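Local structure of putative Zn-dependent Alcohol Dehydrogenase (Rhodobacter sphaeroides, 3IV6) at residues D177-D190 with L205-D218. The protein binds S-adenosylmethionine in a Rossmann-like domain and, despite its dehydrogenase name, is probably an S-adenosylmethionine-dependent enzyme such as a methyltransferase. Sequence-based numbering, arbitrary orientation.
Sequences DKTFHFREAGDVLD and LEWYRRRGKETRFD
Strands 179-181 and 213-215 pair antiparallel in a small three-stranded sheet apart from the large Rossmann-like sheet. F180 and E214 form the hydrogen-bonded pair, F180 N giving to E214 O at 2.8 Å and E214 N to F180 O at 2.9 Å; beyond it R216 N bonds to K178 O. On the face carrying T179, H181, K213 and T215, the hydroxyls T179 OG1 and T215 OG1 hydrogen-bond at 3.0 Å, threonine offering both a beta-branched chain and a polar tip. Next to them the flexible K213 chain lays CG over one face of the H181 ring in a CH-pi contact, 3.9 Å from its centroid.

The other face holds F180 and E214, and here aromatic and charged groups interlock. F182, whose CG stands anti to its carbonyl carbon (chi1 -51°), turns its ring so that the edge of Y208 points into its face, CD1 of Y208 lying 3.8 Å from CG of F182 in a T-shaped stack with planes 82° apart. E214 brings its carboxylate to the edge of the F182 ring, OE1 3.7 Å from CE2, with the carboxylate plane turned almost at right angles to the plane of the ring. R211 grips E214 side-on, NH2 to OE1 almost straight and NE to OE2, while R216 NH1 also reaches OE1; R122 adds a further salt bridge, so the three arginines probably offset the charge of this buried carboxylate. A glutamine in place of E214 would probably leave the arginines R211, R216 and R122 without their shared counter-charge. At the outer end K178 NZ bridges D218 OD2 at 3.0 Å and also pairs with D221.

L189 of helix 187-192 packs its CD2 on Y208 CB of helix 201-210. Strand 173-174 flanks 179-181 on its other side, and helix 154-164 touches F180 and Y208, its D156 holding R216 NE.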
ATOM      1  N   ASP A 177      12.270   8.463  12.728  1.00 40.66           N
ATOM      2  CA  ASP A 177      11.939   7.956  11.388  1.00 43.63           C
ATOM      3  C   ASP A 177      10.584   8.426  10.862  1.00 43.63           C
ATOM      4  O   ASP A 177      10.074   7.863   9.883  1.00 39.58           O
ATOM      5  CB  ASP A 177      11.981   6.417  11.318  1.00 43.45           C
ATOM      6  CG  ASP A 177      10.920   5.742  12.198  1.00 47.55           C
ATOM      7  OD1 ASP A 177      10.424   6.364  13.171  1.00 45.60           O
ATOM      8  OD2 ASP A 177      10.596   4.563  11.911  1.00 46.23           O
ATOM      9  N   LYS A 178       9.994   9.426  11.516  1.00 36.50           N
ATOM     10  CA  LYS A 178       8.739   9.998  11.056  1.00 35.66           C
ATOM     11  C   LYS A 178       7.544   9.006  11.070  1.00 35.97           C
ATOM     12  O   LYS A 178       6.821   8.855  10.081  1.00 29.19           O
ATOM     13  CB  LYS A 178       8.944  10.632   9.678  1.00 34.82           C
ATOM     14  CG  LYS A 178      10.163  11.565   9.667  1.00 40.78           C
ATOM     15  CD  LYS A 178      10.549  12.021   8.267  1.00 34.17           C
ATOM     16  CE  LYS A 178      11.395  10.991   7.554  1.00 37.59           C
ATOM     17  NZ  LYS A 178      11.760  11.463   6.169  1.00 41.51           N
ATOM     18  N   THR A 179       7.328   8.358  12.204  1.00 31.68           N
ATOM     19  CA  THR A 179       6.184   7.480  12.315  1.00 32.67           C
ATOM     20  C   THR A 179       5.082   8.134  13.116  1.00 34.23           C
ATOM     21  O   THR A 179       5.327   8.639  14.194  1.00 35.88           O
ATOM     22  CB  THR A 179       6.555   6.168  13.009  1.00 31.83           C
ATOM     23  OG1 THR A 179       7.685   5.594  12.357  1.00 37.22           O
ATOM     24  CG2 THR A 179       5.423   5.186  12.937  1.00 27.55           C
ATOM     25  N   PHE A 180       3.864   8.114  12.586  1.00 34.64           N
ATOM     26  CA  PHE A 180       2.698   8.582  13.312  1.00 33.08           C
ATOM     27  C   PHE A 180       1.912   7.442  13.956  1.00 36.24           C
ATOM     28  O   PHE A 180       1.757   6.377  13.356  1.00 34.64           O
ATOM     29  CB  PHE A 180       1.776   9.315  12.370  1.00 34.44           C
ATOM     30  CG  PHE A 180       2.240  10.692  12.012  1.00 39.23           C
ATOM     31  CD1 PHE A 180       2.086  11.746  12.898  1.00 37.65           C
ATOM     32  CD2 PHE A 180       2.779  10.942  10.770  1.00 37.29           C
ATOM     33  CE1 PHE A 180       2.485  13.008  12.561  1.00 39.50           C
ATOM     34  CE2 PHE A 180       3.195  12.212  10.431  1.00 39.66           C
ATOM     35  CZ  PHE A 180       3.045  13.243  11.328  1.00 44.37           C
ATOM     36  N   HIS A 181       1.447   7.657  15.190  1.00 38.71           N
ATOM     37  CA  HIS A 181       0.443   6.777  15.810  1.00 41.10           C
ATOM     38  C   HIS A 181      -0.892   7.487  15.965  1.00 40.99           C
ATOM     39  O   HIS A 181      -1.060   8.276  16.885  1.00 47.65           O
ATOM     40  CB  HIS A 181       0.872   6.299  17.181  1.00 35.68           C
ATOM     41  CG  HIS A 181       0.183   5.044  17.587  1.00 41.41           C
ATOM     42  ND1 HIS A 181       0.682   4.189  18.549  1.00 41.73           N
ATOM     43  CD2 HIS A 181      -0.944   4.463  17.112  1.00 40.20           C
ATOM     44  CE1 HIS A 181      -0.126   3.149  18.664  1.00 42.31           C
ATOM     45  NE2 HIS A 181      -1.114   3.284  17.796  1.00 39.02           N
ATOM     46  N   PHE A 182      -1.846   7.237  15.083  1.00 33.90           N
ATOM     47  CA  PHE A 182      -3.014   8.122  15.055  1.00 41.86           C
ATOM     48  C   PHE A 182      -3.930   8.003  16.292  1.00 47.45           C
ATOM     49  O   PHE A 182      -4.369   9.005  16.874  1.00 50.64           O
ATOM     50  CB  PHE A 182      -3.801   7.891  13.764  1.00 45.89           C
ATOM     51  CG  PHE A 182      -2.962   7.962  12.544  1.00 42.69           C
ATOM     52  CD1 PHE A 182      -2.410   9.181  12.129  1.00 39.01           C
ATOM     53  CD2 PHE A 182      -2.704   6.809  11.814  1.00 38.08           C
ATOM     54  CE1 PHE A 182      -1.616   9.256  10.986  1.00 41.29           C
ATOM     55  CE2 PHE A 182      -1.907   6.859  10.689  1.00 36.56           C
ATOM     56  CZ  PHE A 182      -1.361   8.101  10.261  1.00 39.83           C
ATOM     57  N   ARG A 183      -4.214   6.761  16.670  1.00 47.64           N
ATOM     58  CA  ARG A 183      -5.047   6.430  17.812  1.00 48.75           C
ATOM     59  C   ARG A 183      -4.464   6.954  19.118  1.00 50.58           C
ATOM     60  O   ARG A 183      -4.998   6.675  20.180  1.00 63.23           O
ATOM     61  CB  ARG A 183      -5.168   4.905  17.897  1.00 49.38           C
ATOM     62  CG  ARG A 183      -6.069   4.369  18.986  1.00 52.36           C
ATOM     63  CD  ARG A 183      -6.089   2.860  18.948  1.00 47.43           C
ATOM     64  NE  ARG A 183      -7.260   2.325  19.624  1.00 62.20           N
ATOM     65  CZ  ARG A 183      -7.416   2.319  20.949  1.00 71.56           C
ATOM     66  NH1 ARG A 183      -6.467   2.832  21.732  1.00 61.45           N
ATOM     67  NH2 ARG A 183      -8.521   1.802  21.492  1.00 58.27           N
ATOM     68  N   GLU A 184      -3.375   7.708  19.025  1.00 47.74           N
ATOM     69  CA  GLU A 184      -2.646   8.153  20.207  1.00 51.34           C
ATOM     70  C   GLU A 184      -2.424   9.662  20.182  1.00 47.93           C
ATOM     71  O   GLU A 184      -1.894  10.236  21.133  1.00 55.11           O
ATOM     72  CB  GLU A 184      -1.305   7.426  20.315  1.00 52.60           C
ATOM     73  CG  GLU A 184      -1.413   5.992  20.806  1.00 50.92           C
ATOM     74  CD  GLU A 184      -1.269   5.879  22.311  1.00 63.07           C
ATOM     75  OE1 GLU A 184      -1.647   6.835  23.019  1.00 60.79           O
ATOM     76  OE2 GLU A 184      -0.775   4.833  22.785  1.00 72.74           O
ATOM     77  N   ALA A 185      -2.832  10.297  19.088  1.00 48.68           N
ATOM     78  CA  ALA A 185      -3.064  11.737  19.080  1.00 50.52           C
ATOM     79  C   ALA A 185      -4.411  12.081  19.706  1.00 60.00           C
ATOM     80  O   ALA A 185      -4.689  13.244  20.001  1.00 53.49           O
ATOM     81  CB  ALA A 185      -2.981  12.278  17.662  1.00 46.52           C
ATOM     82  N   GLY A 186      -5.244  11.065  19.905  1.00 68.47           N
ATOM     83  CA  GLY A 186      -6.583  11.266  20.426  1.00 62.25           C
ATOM     84  C   GLY A 186      -7.279  12.455  19.792  1.00 62.95           C
ATOM     85  O   GLY A 186      -7.600  12.437  18.604  1.00 66.32           O
ATOM     86  N   ASP A 187      -7.513  13.492  20.590  1.00 70.73           N
ATOM     87  CA  ASP A 187      -8.441  14.553  20.216  1.00 74.74           C
ATOM     88  C   ASP A 187      -7.905  15.365  19.041  1.00 66.67           C
ATOM     89  O   ASP A 187      -8.668  16.004  18.317  1.00 66.54           O
ATOM     90  CB  ASP A 187      -8.715  15.470  21.409  1.00 75.42           C
ATOM     91  CG  ASP A 187      -9.630  16.625  21.056  1.00 91.29           C
ATOM     92  OD1 ASP A 187     -10.818  16.377  20.761  1.00 93.14           O
ATOM     93  OD2 ASP A 187      -9.162  17.783  21.075  1.00 93.74           O
ATOM     94  N   VAL A 188      -6.588  15.337  18.860  1.00 64.08           N
ATOM     95  CA  VAL A 188      -5.949  16.063  17.769  1.00 66.40           C
ATOM     96  C   VAL A 188      -6.328  15.470  16.416  1.00 57.83           C
ATOM     97  O   VAL A 188      -6.481  16.193  15.431  1.00 60.33           O
ATOM     98  CB  VAL A 188      -4.416  16.058  17.909  1.00 64.38           C
ATOM     99  CG1 VAL A 188      -3.776  16.835  16.769  1.00 58.99           C
ATOM    100  CG2 VAL A 188      -4.005  16.637  19.255  1.00 62.58           C
ATOM    101  N   LEU A 189      -6.479  14.150  16.375  1.00 56.87           N
ATOM    102  CA  LEU A 189      -6.855  13.460  15.147  1.00 54.32           C
ATOM    103  C   LEU A 189      -8.135  14.044  14.557  1.00 57.21           C
ATOM    104  O   LEU A 189      -8.161  14.463  13.400  1.00 53.27           O
ATOM    105  CB  LEU A 189      -7.031  11.963  15.407  1.00 49.37           C
ATOM    106  CG  LEU A 189      -7.139  11.067  14.170  1.00 40.45           C
ATOM    107  CD1 LEU A 189      -5.950  11.284  13.245  1.00 34.84           C
ATOM    108  CD2 LEU A 189      -7.251   9.606  14.573  1.00 41.53           C
ATOM    109  N   ASP A 190      -9.194  14.068  15.360  1.00 59.46           N
ATOM    110  CA  ASP A 190     -10.471  14.622  14.927  1.00 61.23           C
ATOM    111  C   ASP A 190     -10.283  15.971  14.243  1.00 61.11           C
ATOM    112  O   ASP A 190     -10.882  16.239  13.202  1.00 61.80           O
ATOM    113  CB  ASP A 190     -11.424  14.763  16.116  1.00 62.34           C
ATOM    114  CG  ASP A 190     -11.626  13.458  16.859  1.00 72.74           C
ATOM    115  OD1 ASP A 190     -10.652  12.686  16.985  1.00 71.85           O
ATOM    116  OD2 ASP A 190     -12.759  13.203  17.319  1.00 68.34           O
ATOM    117  N   LEU A 205     -12.164   8.906  11.013  1.00 48.18           N
ATOM    118  CA  LEU A 205     -11.614   8.827  12.352  1.00 42.90           C
ATOM    119  C   LEU A 205     -11.367   7.397  12.707  1.00 40.27           C
ATOM    120  O   LEU A 205     -10.279   7.049  13.158  1.00 40.03           O
ATOM    121  CB  LEU A 205     -12.591   9.412  13.362  1.00 53.48           C
ATOM    122  CG  LEU A 205     -12.068   9.577  14.794  1.00 59.41           C
ATOM    123  CD1 LEU A 205     -11.126  10.749  14.814  1.00 57.71           C
ATOM    124  CD2 LEU A 205     -13.185   9.771  15.808  1.00 51.99           C
ATOM    125  N   GLU A 206     -12.369   6.547  12.509  1.00 38.70           N
ATOM    126  CA  GLU A 206     -12.218   5.157  12.922  1.00 37.70           C
ATOM    127  C   GLU A 206     -11.172   4.420  12.090  1.00 42.67           C
ATOM    128  O   GLU A 206     -10.309   3.715  12.626  1.00 39.18           O
ATOM    129  CB  GLU A 206     -13.563   4.426  12.919  1.00 43.03           C
ATOM    130  CG  GLU A 206     -13.539   3.032  13.601  1.00 48.30           C
ATOM    131  CD  GLU A 206     -13.059   3.082  15.066  1.00 59.53           C
ATOM    132  OE1 GLU A 206     -13.157   4.171  15.713  1.00 53.85           O
ATOM    133  OE2 GLU A 206     -12.581   2.031  15.556  1.00 52.41           O
ATOM    134  N   TRP A 207     -11.249   4.598  10.771  1.00 44.23           N
ATOM    135  CA  TRP A 207     -10.237   4.114   9.841  1.00 36.83           C
ATOM    136  C   TRP A 207      -8.818   4.517  10.259  1.00 36.28           C
ATOM    137  O   TRP A 207      -7.897   3.708  10.273  1.00 33.69           O
ATOM    138  CB  TRP A 207     -10.548   4.756   8.525  1.00 42.46           C
ATOM    139  CG  TRP A 207      -9.791   4.270   7.368  1.00 39.24           C
ATOM    140  CD1 TRP A 207      -9.496   2.980   7.057  1.00 37.99           C
ATOM    141  CD2 TRP A 207      -9.267   5.073   6.324  1.00 33.71           C
ATOM    142  NE1 TRP A 207      -8.797   2.935   5.882  1.00 35.75           N
ATOM    143  CE2 TRP A 207      -8.649   4.212   5.409  1.00 34.96           C
ATOM    144  CE3 TRP A 207      -9.257   6.447   6.076  1.00 42.33           C
ATOM    145  CZ2 TRP A 207      -8.031   4.674   4.258  1.00 36.43           C
ATOM    146  CZ3 TRP A 207      -8.635   6.911   4.924  1.00 42.21           C
ATOM    147  CH2 TRP A 207      -8.029   6.027   4.037  1.00 36.89           C
ATOM    148  N   TYR A 208      -8.644   5.787  10.592  1.00 33.34           N
ATOM    149  CA  TYR A 208      -7.345   6.250  11.053  1.00 36.21           C
ATOM    150  C   TYR A 208      -6.910   5.569  12.351  1.00 40.16           C
ATOM    151  O   TYR A 208      -5.769   5.146  12.464  1.00 39.47           O
ATOM    152  CB  TYR A 208      -7.319   7.785  11.179  1.00 37.24           C
ATOM    153  CG  TYR A 208      -6.790   8.437   9.925  1.00 44.98           C
ATOM    154  CD1 TYR A 208      -5.419   8.472   9.666  1.00 43.58           C
ATOM    155  CD2 TYR A 208      -7.649   8.961   8.960  1.00 46.99           C
ATOM    156  CE1 TYR A 208      -4.914   9.028   8.514  1.00 37.07           C
ATOM    157  CE2 TYR A 208      -7.145   9.522   7.776  1.00 41.91           C
ATOM    158  CZ  TYR A 208      -5.774   9.551   7.567  1.00 43.25           C
ATOM    159  OH  TYR A 208      -5.244  10.102   6.409  1.00 48.07           O
ATOM    160  N   ARG A 209      -7.823   5.473  13.311  1.00 39.79           N
ATOM    161  CA  ARG A 209      -7.507   4.898  14.614  1.00 42.48           C
ATOM    162  C   ARG A 209      -7.145   3.422  14.491  1.00 38.66           C
ATOM    163  O   ARG A 209      -6.282   2.923  15.213  1.00 37.27           O
ATOM    164  CB  ARG A 209      -8.684   5.073  15.575  1.00 47.57           C
ATOM    165  CG  ARG A 209      -8.793   6.465  16.175  1.00 49.31           C
ATOM    166  CD  ARG A 209     -10.170   6.702  16.776  1.00 55.88           C
ATOM    167  NE  ARG A 209     -10.712   5.495  17.391  1.00 69.46           N
ATOM    168  CZ  ARG A 209     -10.618   5.208  18.686  1.00 65.87           C
ATOM    169  NH1 ARG A 209     -10.000   6.045  19.508  1.00 67.61           N
ATOM    170  NH2 ARG A 209     -11.141   4.086  19.159  1.00 51.56           N
ATOM    171  N   ARG A 210      -7.811   2.729  13.574  1.00 38.06           N
ATOM    172  CA  ARG A 210      -7.584   1.302  13.377  1.00 38.79           C
ATOM    173  C   ARG A 210      -6.328   1.053  12.549  1.00 36.83           C
ATOM    174  O   ARG A 210      -5.855  -0.079  12.447  1.00 41.51           O
ATOM    175  CB  ARG A 210      -8.796   0.655  12.702  1.00 40.13           C
ATOM    176  CG  ARG A 210     -10.093   0.805  13.480  1.00 40.10           C
ATOM    177  CD  ARG A 210     -11.161  -0.143  12.960  1.00 46.24           C
ATOM    178  NE  ARG A 210     -12.347  -0.151  13.813  1.00 53.38           N
ATOM    179  CZ  ARG A 210     -13.459  -0.826  13.539  1.00 58.13           C
ATOM    180  NH1 ARG A 210     -13.542  -1.549  12.431  1.00 55.86           N
ATOM    181  NH2 ARG A 210     -14.489  -0.776  14.372  1.00 56.28           N
ATOM    182  N   ARG A 211      -5.793   2.116  11.960  1.00 33.24           N
ATOM    183  CA  ARG A 211      -4.722   1.991  10.979  1.00 40.42           C
ATOM    184  C   ARG A 211      -3.365   1.840  11.658  1.00 37.58           C
ATOM    185  O   ARG A 211      -2.390   1.421  11.034  1.00 33.14           O
ATOM    186  CB  ARG A 211      -4.709   3.200  10.041  1.00 35.34           C
ATOM    187  CG  ARG A 211      -5.149   2.889   8.620  1.00 28.05           C
ATOM    188  CD  ARG A 211      -5.609   4.146   7.898  1.00 33.42           C
ATOM    189  NE  ARG A 211      -4.485   4.964   7.454  1.00 29.79           N
ATOM    190  CZ  ARG A 211      -4.568   5.903   6.518  1.00 29.02           C
ATOM    191  NH1 ARG A 211      -5.727   6.147   5.921  1.00 30.44           N
ATOM    192  NH2 ARG A 211      -3.492   6.600   6.178  1.00 32.70           N
ATOM    193  N   GLY A 212      -3.310   2.184  12.941  1.00 34.00           N
ATOM    194  CA  GLY A 212      -2.144   1.902  13.757  1.00 29.98           C
ATOM    195  C   GLY A 212      -1.049   2.934  13.580  1.00 31.73           C
ATOM    196  O   GLY A 212      -1.319   4.133  13.496  1.00 30.88           O
ATOM    197  N   LYS A 213       0.195   2.468  13.524  1.00 35.52           N
ATOM    198  CA  LYS A 213       1.323   3.329  13.191  1.00 33.44           C
ATOM    199  C   LYS A 213       1.555   3.374  11.684  1.00 26.94           C
ATOM    200  O   LYS A 213       1.337   2.386  10.982  1.00 28.82           O
ATOM    201  CB  LYS A 213       2.591   2.853  13.904  1.00 31.41           C
ATOM    202  CG  LYS A 213       2.541   2.993  15.416  1.00 37.28           C
ATOM    203  CD  LYS A 213       3.781   2.403  16.066  1.00 40.34           C
ATOM    204  CE  LYS A 213       3.855   2.763  17.542  1.00 41.02           C
ATOM    205  NZ  LYS A 213       5.141   2.327  18.154  1.00 51.19           N
ATOM    206  N   GLU A 214       1.999   4.527  11.193  1.00 25.98           N
ATOM    207  CA  GLU A 214       2.433   4.657   9.785  1.00 27.94           C
ATOM    208  C   GLU A 214       3.702   5.513   9.658  1.00 29.23           C
ATOM    209  O   GLU A 214       3.826   6.561  10.281  1.00 30.95           O
ATOM    210  CB  GLU A 214       1.310   5.188   8.880  1.00 20.48           C
ATOM    211  CG  GLU A 214       0.276   4.114   8.492  1.00 24.63           C
ATOM    212  CD  GLU A 214      -0.845   4.657   7.620  1.00 27.38           C
ATOM    213  OE1 GLU A 214      -0.805   5.873   7.349  1.00 28.41           O
ATOM    214  OE2 GLU A 214      -1.757   3.888   7.208  1.00 24.79           O
ATOM    215  N   THR A 215       4.662   5.037   8.879  1.00 24.03           N
ATOM    216  CA  THR A 215       5.905   5.771   8.696  1.00 26.07           C
ATOM    217  C   THR A 215       5.871   6.648   7.433  1.00 29.72           C
ATOM    218  O   THR A 215       5.305   6.249   6.429  1.00 29.17           O
ATOM    219  CB  THR A 215       7.044   4.778   8.609  1.00 30.25           C
ATOM    220  OG1 THR A 215       7.091   4.021   9.831  1.00 33.56           O
ATOM    221  CG2 THR A 215       8.383   5.479   8.322  1.00 28.19           C
ATOM    222  N   ARG A 216       6.441   7.853   7.483  1.00 29.19           N
ATOM    223  CA  ARG A 216       6.489   8.683   6.279  1.00 27.26           C
ATOM    224  C   ARG A 216       7.853   8.519   5.649  1.00 30.11           C
ATOM    225  O   ARG A 216       8.850   8.376   6.349  1.00 31.92           O
ATOM    226  CB  ARG A 216       6.186  10.160   6.531  1.00 26.55           C
ATOM    227  CG  ARG A 216       4.745  10.522   6.985  1.00 27.25           C
ATOM    228  CD  ARG A 216       3.709   9.502   6.613  1.00 30.02           C
ATOM    229  NE  ARG A 216       2.348   9.960   6.942  1.00 30.01           N
ATOM    230  CZ  ARG A 216       1.252   9.206   6.839  1.00 27.65           C
ATOM    231  NH1 ARG A 216       1.331   7.943   6.426  1.00 30.65           N
ATOM    232  NH2 ARG A 216       0.074   9.704   7.142  1.00 26.09           N
ATOM    233  N   PHE A 217       7.883   8.500   4.320  1.00 31.95           N
ATOM    234  CA  PHE A 217       9.130   8.253   3.616  1.00 38.68           C
ATOM    235  C   PHE A 217       9.476   9.405   2.714  1.00 34.97           C
ATOM    236  O   PHE A 217       8.599  10.023   2.124  1.00 30.70           O
ATOM    237  CB  PHE A 217       9.071   6.965   2.776  1.00 31.85           C
ATOM    238  CG  PHE A 217       8.766   5.718   3.566  1.00 29.12           C
ATOM    239  CD1 PHE A 217       9.793   4.914   4.045  1.00 26.34           C
ATOM    240  CD2 PHE A 217       7.446   5.325   3.790  1.00 29.61           C
ATOM    241  CE1 PHE A 217       9.512   3.721   4.778  1.00 23.98           C
ATOM    242  CE2 PHE A 217       7.154   4.164   4.497  1.00 27.87           C
ATOM    243  CZ  PHE A 217       8.194   3.355   5.010  1.00 26.62           C
ATOM    244  N   ASP A 218      10.771   9.681   2.643  1.00 41.88           N
ATOM    245  CA  ASP A 218      11.380  10.514   1.609  1.00 44.03           C
ATOM    246  C   ASP A 218      12.027   9.528   0.663  1.00 39.89           C
ATOM    247  O   ASP A 218      12.162   8.353   0.991  1.00 35.99           O
ATOM    248  CB  ASP A 218      12.493  11.408   2.180  1.00 45.60           C
ATOM    249  CG  ASP A 218      11.968  12.583   3.002  1.00 61.21           C
ATOM    250  OD1 ASP A 218      10.798  13.013   2.812  1.00 60.19           O
ATOM    251  OD2 ASP A 218      12.760  13.086   3.839  1.00 65.52           O
TER
HETATM  252  O   HOH W   1      11.336   7.255   7.291  1.00 29.65           O
HETATM  253  O   HOH W   2      -3.884   4.521  14.880  1.00 41.68           O